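Long-range contacts in CS6 fimbrial subunit B, CS6 fimbrial subunit A (Escherichia coli, PDB 4B9G), which forms a fimbrial subunit of the cell-adhesion colonization factor CS6, here fused to a donor strand from subunit A that complements its fold: residues Y83-S88 with S112-G117; H133-F138 with T151-V156. One frame throughout, in Å; residues are numbered along the deposited sequence.

Both contacts are antiparallel strand pairs of the same curled sheet, their centres about 15 Å apart. They come in series: both strands of contact 1, 79-88 and 108-119, precede along the chain both strands of contact 2, 128-142 and 145-160. Contact 1 lies wholly in the subunit B part. Contact 2 joins subunit B to the subunit A segment that the engineered fusion places at the C-terminal end. The two meet through the interior, where Ile-84 CD1 packs 3.9 Å from Leu-134 CD1. Strand 37-44 borders 108-119, and its Tyr-39 touches Ile-84, Ala-113, Leu-134 and Val-156. The added strand therefore shares an apolar core with the subunit's own strands.

Contact 1: Y83-S88 with S112-G117; sequences YIRKDS and SAIYTG
Tyr-83 lays its ring across Ile-114: CB of Ile-114 sits over one face, off centre, in a CH-pi contact 3.9 Å from the ring centroid and 18° off its normal. Thr-116 comes to the ring from the edge, CG2 lying 3.3 Å from CD2 of Tyr-83. Farther along the same face of the sheet, CD1 of Ile-114 lies over one face of the Arg-85 guanidinium, toward its rim, 3.5 Å from NH1. The Arg-85 chain runs out extended and then bends at chi3 (72°), which brings the guanidinium side-on to Asp-87. Arg-85 NE meets the syn lone pair of Asp-87 OD1 at 2.8 Å in a salt bridge, while Arg-85 NH2 bonds to Asp-87 OD2. Ser-112 OG, held between its backbone N and carbonyl carbon, donates to Asp-87 OD2 at 2.9 Å from above the carboxylate plane. Beneath these side chains, paired backbone hydrogen bonds join Tyr-83 to Ile-114 and Arg-85 to Ser-112, the Arg-85 N to Ser-112 O bond measuring 2.9 Å. Asp-87 and Ser-88 both face Thr-110, a classic beta bulge. With three donors on its two oxygens, the Asp-87 carboxylate is held from two directions, and the adjoining positive charge probably favours its ionised form.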
# COMPACT_ATOMS: atom_id res chain seq x y z
N TYR A 83 7.38 -0.59 -0.02
CA TYR A 83 6.71 -0.46 -1.31
C TYR A 83 5.57 -1.48 -1.39
O TYR A 83 5.50 -2.45 -0.62
CB TYR A 83 7.67 -0.67 -2.49
CG TYR A 83 8.27 -2.03 -2.59
CD1 TYR A 83 7.63 -3.05 -3.29
CD2 TYR A 83 9.48 -2.31 -1.96
CE1 TYR A 83 8.21 -4.31 -3.36
CE2 TYR A 83 10.06 -3.55 -2.04
CZ TYR A 83 9.43 -4.55 -2.73
OH TYR A 83 10.01 -5.79 -2.84
N ILE A 84 4.67 -1.28 -2.35
CA ILE A 84 3.53 -2.17 -2.58
C ILE A 84 3.84 -3.19 -3.69
O ILE A 84 4.24 -2.82 -4.81
CB ILE A 84 2.27 -1.34 -2.97
CG1 ILE A 84 1.83 -0.47 -1.78
CG2 ILE A 84 1.14 -2.25 -3.46
CD1 ILE A 84 1.19 -1.21 -0.61
N ARG A 85 3.63 -4.47 -3.38
CA ARG A 85 3.78 -5.59 -4.30
C ARG A 85 2.40 -6.21 -4.54
O ARG A 85 1.64 -6.42 -3.58
CB ARG A 85 4.71 -6.64 -3.67
CG ARG A 85 5.03 -7.81 -4.58
CD ARG A 85 5.97 -8.82 -3.93
NE ARG A 85 5.28 -9.57 -2.89
CZ ARG A 85 5.85 -10.07 -1.79
NH1 ARG A 85 7.14 -9.93 -1.55
NH2 ARG A 85 5.09 -10.71 -0.92
N LYS A 86 2.06 -6.50 -5.80
CA LYS A 86 0.83 -7.25 -6.07
C LYS A 86 1.07 -8.73 -5.88
O LYS A 86 1.99 -9.29 -6.49
CB LYS A 86 0.35 -6.98 -7.50
CG LYS A 86 -0.96 -7.67 -7.82
CD LYS A 86 -1.55 -7.30 -9.20
CE LYS A 86 -0.69 -7.69 -10.39
NZ LYS A 86 -0.62 -9.16 -10.55
N ASP A 87 0.24 -9.37 -5.05
CA ASP A 87 0.34 -10.79 -4.78
C ASP A 87 -0.73 -11.68 -5.43
O ASP A 87 -0.55 -12.90 -5.47
CB ASP A 87 0.43 -11.06 -3.29
CG ASP A 87 1.80 -10.68 -2.72
OD1 ASP A 87 2.79 -10.62 -3.47
OD2 ASP A 87 1.90 -10.45 -1.50
N SER A 88 -1.80 -11.11 -5.96
CA SER A 88 -2.73 -11.89 -6.78
C SER A 88 -3.62 -10.94 -7.57
O SER A 88 -3.82 -9.79 -7.20
CB SER A 88 -3.59 -12.84 -5.95
OG SER A 88 -4.49 -12.11 -5.15
N SER A 112 0.71 -6.53 -0.82
CA SER A 112 1.51 -6.52 0.34
C SER A 112 2.40 -5.27 0.41
O SER A 112 2.97 -4.86 -0.60
CB SER A 112 2.29 -7.82 0.49
OG SER A 112 3.04 -7.92 -0.60
N ALA A 113 2.54 -4.71 1.61
CA ALA A 113 3.51 -3.66 1.91
C ALA A 113 4.80 -4.32 2.36
O ALA A 113 4.81 -5.03 3.37
CB ALA A 113 2.97 -2.75 3.02
N ILE A 114 5.87 -4.11 1.60
CA ILE A 114 7.14 -4.82 1.78
C ILE A 114 8.21 -3.89 2.35
O ILE A 114 8.55 -2.87 1.74
CB ILE A 114 7.63 -5.41 0.44
CG1 ILE A 114 6.55 -6.30 -0.19
CG2 ILE A 114 8.95 -6.15 0.63
CD1 ILE A 114 6.09 -7.42 0.70
N TYR A 115 8.73 -4.24 3.53
CA TYR A 115 9.74 -3.45 4.23
C TYR A 115 11.04 -3.38 3.45
O TYR A 115 11.58 -4.42 3.01
CB TYR A 115 9.97 -4.08 5.60
CG TYR A 115 10.97 -3.34 6.46
CD1 TYR A 115 10.61 -2.23 7.21
CD2 TYR A 115 12.30 -3.75 6.51
CE1 TYR A 115 11.53 -1.55 8.00
CE2 TYR A 115 13.24 -3.08 7.31
CZ TYR A 115 12.83 -1.98 8.06
OH TYR A 115 13.75 -1.30 8.81
N THR A 116 11.58 -2.17 3.32
CA THR A 116 12.83 -1.95 2.60
C THR A 116 13.92 -1.26 3.41
O THR A 116 15.03 -1.08 2.91
CB THR A 116 12.63 -1.08 1.36
OG1 THR A 116 12.15 0.21 1.75
CG2 THR A 116 11.69 -1.70 0.44
N GLY A 117 13.62 -0.85 4.64
CA GLY A 117 14.57 -0.12 5.47
C GLY A 117 13.85 0.92 6.30
O GLY A 117 12.63 0.91 6.36

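Contact 2: H133-F138 with T151-V156; sequences HLTVSF and TKNFPV
Donor-strand complementation of an immunoglobulin-like pilin fold is the setting here: Leu-134 and Val-136 of subunit B's strand 128-142 pair antiparallel with Phe-154 and Lys-152 of strand 145-160, whose segment 151-156 comes from subunit A. The fusion makes the two strands a hairpin, so their connection is engineered; the antiparallel pairing is consistent with the way donor strands bind in fimbrial fibres. Leu-134 and Phe-154 exchange two backbone hydrogen bonds, Phe-154 N to Leu-134 O measuring 2.8 Å, and Val-136 and Lys-152 exchange two more. On the buried face, Val-136 CG2 approaches the Phe-154 ring obliquely, 4.0 Å from CD2. Lys-152 CG lies over the centre of that ring, 3.6 Å above its plane. Leu-134 CB meets Val-156 CG1 at 3.8 Å, and the Leu-134 side chain also touches Tyr-39 and Val-41. The other face carries a row of hydroxyls and an amide. Thr-135 and Asn-153 lie side by side, and Thr-135 OG1 donates to Asn-153 OD1 at 2.8 Å from above the carbonyl plane; the same hydroxyl is also hydrogen-bonded to Thr-57. Ser-137 closes the row, its hydroxyl beside its own backbone N (chi1 -55°) and OG hydrogen-bonded to Thr-151 OG1 at 2.7 Å.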
# COMPACT_ATOMS: atom_id res chain seq x y z
N HIS A 133 -0.86 6.24 5.47
CA HIS A 133 -2.03 6.14 4.60
C HIS A 133 -1.62 5.57 3.27
O HIS A 133 -0.48 5.74 2.83
CB HIS A 133 -2.67 7.51 4.38
CG HIS A 133 -3.36 8.03 5.60
ND1 HIS A 133 -2.68 8.67 6.61
CD2 HIS A 133 -4.66 8.00 5.99
CE1 HIS A 133 -3.53 9.01 7.56
NE2 HIS A 133 -4.74 8.63 7.21
N LEU A 134 -2.58 4.90 2.63
CA LEU A 134 -2.41 4.28 1.33
C LEU A 134 -3.48 4.85 0.40
O LEU A 134 -4.66 4.74 0.70
CB LEU A 134 -2.60 2.77 1.45
CG LEU A 134 -2.51 2.00 0.15
CD1 LEU A 134 -1.09 1.95 -0.41
CD2 LEU A 134 -3.05 0.61 0.36
N THR A 135 -3.07 5.43 -0.72
CA THR A 135 -4.00 5.92 -1.73
C THR A 135 -4.40 4.76 -2.64
O THR A 135 -3.55 4.09 -3.24
CB THR A 135 -3.37 7.00 -2.60
OG1 THR A 135 -2.97 8.11 -1.78
CG2 THR A 135 -4.34 7.44 -3.70
N VAL A 136 -5.71 4.53 -2.75
CA VAL A 136 -6.27 3.65 -3.76
C VAL A 136 -7.24 4.48 -4.59
O VAL A 136 -8.07 5.22 -4.06
CB VAL A 136 -7.01 2.43 -3.15
CG1 VAL A 136 -7.55 1.52 -4.25
CG2 VAL A 136 -6.10 1.66 -2.19
N SER A 137 -7.09 4.39 -5.91
CA SER A 137 -7.97 5.09 -6.84
C SER A 137 -8.50 4.11 -7.89
O SER A 137 -7.78 3.21 -8.33
CB SER A 137 -7.24 6.24 -7.54
OG SER A 137 -6.67 7.11 -6.57
N PHE A 138 -9.76 4.31 -8.25
CA PHE A 138 -10.45 3.53 -9.27
C PHE A 138 -10.73 4.43 -10.48
O PHE A 138 -11.09 5.60 -10.33
CB PHE A 138 -11.80 3.02 -8.75
CG PHE A 138 -11.71 1.93 -7.69
CD1 PHE A 138 -10.54 1.23 -7.42
CD2 PHE A 138 -12.85 1.57 -7.00
CE1 PHE A 138 -10.53 0.19 -6.48
CE2 PHE A 138 -12.85 0.54 -6.08
CZ PHE A 138 -11.69 -0.15 -5.82
N THR A 151 -11.55 7.74 -5.18
CA THR A 151 -10.25 7.65 -4.53
C THR A 151 -10.42 7.76 -3.02
O THR A 151 -11.36 8.41 -2.54
CB THR A 151 -9.25 8.72 -5.08
OG1 THR A 151 -7.94 8.46 -4.57
CG2 THR A 151 -9.67 10.12 -4.73
N LYS A 152 -9.58 7.17 -2.24
CA LYS A 152 -9.55 7.17 -0.81
C LYS A 152 -8.13 6.95 -0.32
O LYS A 152 -7.39 6.13 -0.86
CB LYS A 152 -10.47 6.11 -0.23
CG LYS A 152 -10.54 5.87 1.25
CD LYS A 152 -11.23 6.84 2.05
CE LYS A 152 -11.64 6.41 3.44
NZ LYS A 152 -10.55 5.94 4.05
N ASN A 153 -7.76 7.72 0.70
CA ASN A 153 -6.54 7.49 1.45
C ASN A 153 -6.87 6.65 2.69
O ASN A 153 -7.37 7.17 3.68
CB ASN A 153 -5.85 8.80 1.82
CG ASN A 153 -5.36 9.57 0.60
OD1 ASN A 153 -5.23 9.01 -0.49
ND2 ASN A 153 -5.09 10.86 0.78
N PHE A 154 -6.62 5.35 2.62
CA PHE A 154 -6.95 4.43 3.71
C PHE A 154 -5.89 4.48 4.81
O PHE A 154 -4.69 4.32 4.52
CB PHE A 154 -7.02 2.98 3.20
CG PHE A 154 -8.23 2.69 2.36
CD1 PHE A 154 -9.42 2.25 2.93
CD2 PHE A 154 -8.17 2.82 0.99
CE1 PHE A 154 -10.53 1.96 2.15
CE2 PHE A 154 -9.30 2.55 0.20
CZ PHE A 154 -10.46 2.11 0.78
N PRO A 155 -6.30 4.60 6.08
CA PRO A 155 -5.33 4.39 7.17
C PRO A 155 -4.78 2.97 7.17
O PRO A 155 -5.55 2.01 7.03
CB PRO A 155 -6.14 4.69 8.43
CG PRO A 155 -7.26 5.58 7.97
CD PRO A 155 -7.61 5.05 6.60
N VAL A 156 -3.46 2.86 7.33
CA VAL A 156 -2.75 1.59 7.36
C VAL A 156 -1.78 1.59 8.54
O VAL A 156 -1.35 2.66 8.99
CB VAL A 156 -2.00 1.34 6.01
CG1 VAL A 156 -2.98 1.25 4.86
CG2 VAL A 156 -0.95 2.40 5.74